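Inositol 2-dehydrogenase (Sinorhizobium meliloti, PDB 4HKT) oxidises myo-inositol to 2-keto-myo-inositol (scyllo-inosose) with NAD+ as the hydride acceptor, the first step of myo-inositol degradation. Local coordinates at residues Tyr234-Arg239 with Met277-Glu282. Residues are numbered along the deposited sequence; the frame is centred on the assembly and turned at random.
Sequences YGYDQR and MTRYTE
The phenol of Tyr280 donates to the amide oxygen of Gln238 in a very short hydrogen bond, OH to OE1 2.5 Å. The contact joins the start of strand 237-244 and the loop leading into it, in the C-terminal domain, to the junction of helices 276-279 and 281-297. OE1 lies at the edge of the phenol ring, in its plane, while the amide is turned steeply against that ring, the planes 78° apart. Gln238 suits the place because its amide works in both directions: OE1 accepts from Tyr280, and NE2 donates to the carbonyl O of Asp237 at 2.9 Å, from above the carbonyl plane. A bend at chi2 (-80°) folds the chain back far enough for both bonds. A leucine here would probably leave the buried Tyr280 hydroxyl without its acceptor. Water 1 makes a second polar link, donating to Gln238 O and accepting from Arg279 NH2 at 2.8 Å.

Apolar contacts fill in beside these bonds. Tyr236 offers a flat ring with two uses: Gln238 CD lies 3.6 Å above one face, offset toward the rim, and CE2 comes within 3.7 Å of Tyr280 CE2, the tyrosines crossing at about a right angle. Arg279 CB meets the Tyr236 edge at CD2, 3.8 Å away. The long arginine chain also sets CG over the centre of one Tyr280 face.

Tyrosine thus serves at 280 as both packing surface and donor. With both ends of the Gln238 amide engaged, its orientation is determined, whereas Arg279 reaches this strand's backbone through water and has its charge met by Asp126.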
loop_
_atom_site.group_PDB
_atom_site.type_symbol
_atom_site.label_atom_id
_atom_site.label_comp_id
_atom_site.label_asym_id
_atom_site.label_seq_id
_atom_site.Cartn_x
_atom_site.Cartn_y
_atom_site.Cartn_z
ATOM N N TYR B 234 -0.253 1.073 -18.335
ATOM C CA TYR B 234 0.123 1.665 -17.051
ATOM C C TYR B 234 1.633 1.946 -16.890
ATOM O O TYR B 234 2.089 2.458 -15.849
ATOM C CB TYR B 234 -0.450 0.811 -15.906
ATOM C CG TYR B 234 -0.222 -0.676 -16.049
ATOM C CD1 TYR B 234 0.899 -1.264 -15.511
ATOM C CD2 TYR B 234 -1.122 -1.491 -16.746
ATOM C CE1 TYR B 234 1.137 -2.622 -15.657
ATOM C CE2 TYR B 234 -0.903 -2.861 -16.888
ATOM C CZ TYR B 234 0.233 -3.406 -16.336
ATOM O OH TYR B 234 0.480 -4.746 -16.427
ATOM N N GLY B 235 2.424 1.682 -17.923
ATOM C CA GLY B 235 3.844 2.011 -17.875
ATOM C C GLY B 235 4.784 0.809 -17.697
ATOM O O GLY B 235 4.443 -0.332 -18.013
ATOM N N TYR B 236 5.994 1.102 -17.248
ATOM C CA TYR B 236 7.084 0.179 -17.254
ATOM C C TYR B 236 7.021 -0.690 -15.989
ATOM O O TYR B 236 7.389 -0.248 -14.900
ATOM C CB TYR B 236 8.384 0.952 -17.323
ATOM C CG TYR B 236 9.638 0.187 -17.696
ATOM C CD1 TYR B 236 9.593 -0.954 -18.507
ATOM C CD2 TYR B 236 10.894 0.656 -17.286
ATOM C CE1 TYR B 236 10.752 -1.598 -18.888
ATOM C CE2 TYR B 236 12.048 0.030 -17.661
ATOM C CZ TYR B 236 11.978 -1.092 -18.462
ATOM O OH TYR B 236 13.142 -1.696 -18.835
ATOM N N ASP B 237 6.480 -1.887 -16.146
ATOM C CA ASP B 237 6.250 -2.812 -15.035
ATOM C C ASP B 237 7.505 -3.622 -14.790
ATOM O O ASP B 237 7.968 -4.282 -15.665
ATOM C CB ASP B 237 5.050 -3.717 -15.383
ATOM C CG ASP B 237 4.521 -4.511 -14.194
ATOM O OD1 ASP B 237 5.144 -4.515 -13.087
ATOM O OD2 ASP B 237 3.466 -5.151 -14.396
ATOM N N GLN B 238 8.087 -3.508 -13.609
ATOM C CA GLN B 238 9.354 -4.137 -13.309
ATOM C C GLN B 238 9.291 -4.667 -11.892
ATOM O O GLN B 238 9.676 -3.985 -10.947
ATOM C CB GLN B 238 10.527 -3.127 -13.410
ATOM C CG GLN B 238 10.737 -2.468 -14.768
ATOM C CD GLN B 238 11.471 -3.374 -15.703
ATOM O OE1 GLN B 238 12.699 -3.422 -15.698
ATOM N NE2 GLN B 238 10.733 -4.090 -16.535
ATOM N N ARG B 239 8.794 -5.889 -11.732
ATOM C CA ARG B 239 8.673 -6.491 -10.403
ATOM C C ARG B 239 9.502 -7.734 -10.243
ATOM O O ARG B 239 9.697 -8.485 -11.185
ATOM C CB ARG B 239 7.237 -6.833 -10.125
ATOM C CG ARG B 239 6.419 -5.619 -9.743
ATOM C CD ARG B 239 4.979 -6.066 -9.642
ATOM N NE ARG B 239 4.342 -6.166 -10.943
ATOM C CZ ARG B 239 3.335 -6.995 -11.239
ATOM N NH1 ARG B 239 2.888 -7.862 -10.352
ATOM N NH2 ARG B 239 2.780 -6.970 -12.446
HETATM N N MSE B 277 14.563 5.138 -19.159
HETATM C CA MSE B 277 15.209 6.442 -19.053
HETATM C C MSE B 277 15.035 7.002 -17.673
HETATM O O MSE B 277 16.004 7.451 -17.072
HETATM C CB MSE B 277 14.688 7.469 -20.071
HETATM C CG MSE B 277 15.027 7.127 -21.534
HETATM SE SE MSE B 277 13.846 5.746 -22.325
HETATM C CE MSE B 277 12.153 6.785 -22.349
ATOM N N THR B 278 13.816 7.011 -17.151
ATOM C CA THR B 278 13.631 7.545 -15.809
ATOM C C THR B 278 13.533 6.479 -14.745
ATOM O O THR B 278 13.854 6.760 -13.611
ATOM C CB THR B 278 12.452 8.513 -15.653
ATOM O OG1 THR B 278 11.262 7.916 -16.140
ATOM C CG2 THR B 278 12.725 9.849 -16.365
ATOM N N ARG B 279 13.096 5.266 -15.075
ATOM C CA ARG B 279 12.985 4.227 -14.036
ATOM C C ARG B 279 14.357 3.909 -13.440
ATOM O O ARG B 279 14.485 3.694 -12.214
ATOM C CB ARG B 279 12.312 2.909 -14.563
ATOM C CG ARG B 279 12.527 1.682 -13.650
ATOM C CD ARG B 279 11.702 1.733 -12.369
ATOM N NE ARG B 279 11.865 0.597 -11.452
ATOM C CZ ARG B 279 12.902 0.408 -10.631
ATOM N NH1 ARG B 279 13.899 1.282 -10.591
ATOM N NH2 ARG B 279 12.949 -0.647 -9.831
ATOM N N TYR B 280 15.384 3.886 -14.277
ATOM C CA TYR B 280 16.685 3.389 -13.830
ATOM C C TYR B 280 17.821 4.421 -13.656
ATOM O O TYR B 280 18.997 4.050 -13.580
ATOM C CB TYR B 280 17.108 2.230 -14.742
ATOM C CG TYR B 280 16.261 0.967 -14.495
ATOM C CD1 TYR B 280 16.251 0.351 -13.256
ATOM C CD2 TYR B 280 15.507 0.389 -15.526
ATOM C CE1 TYR B 280 15.481 -0.785 -13.015
ATOM C CE2 TYR B 280 14.751 -0.760 -15.314
ATOM C CZ TYR B 280 14.733 -1.337 -14.059
ATOM O OH TYR B 280 13.979 -2.457 -13.830
ATOM N N THR B 281 17.471 5.691 -13.494
ATOM C CA THR B 281 18.492 6.738 -13.326
ATOM C C THR B 281 19.495 6.442 -12.185
ATOM O O THR B 281 20.713 6.528 -12.408
ATOM C CB THR B 281 17.893 8.129 -13.144
ATOM O OG1 THR B 281 17.313 8.210 -11.855
ATOM C CG2 THR B 281 16.837 8.410 -14.181
ATOM N N GLU B 282 19.017 6.038 -11.011
ATOM C CA GLU B 282 19.936 5.680 -9.944
ATOM C C GLU B 282 20.764 4.456 -10.331
ATOM O O GLU B 282 21.963 4.357 -10.007
ATOM C CB GLU B 282 19.207 5.433 -8.616
ATOM C CG GLU B 282 18.638 6.683 -7.967
ATOM C CD GLU B 282 17.633 6.339 -6.901
ATOM O OE1 GLU B 282 18.023 6.269 -5.717
ATOM O OE2 GLU B 282 16.467 6.089 -7.262
HETATM O O HOH W 1 10.419 -1.710 -9.616
#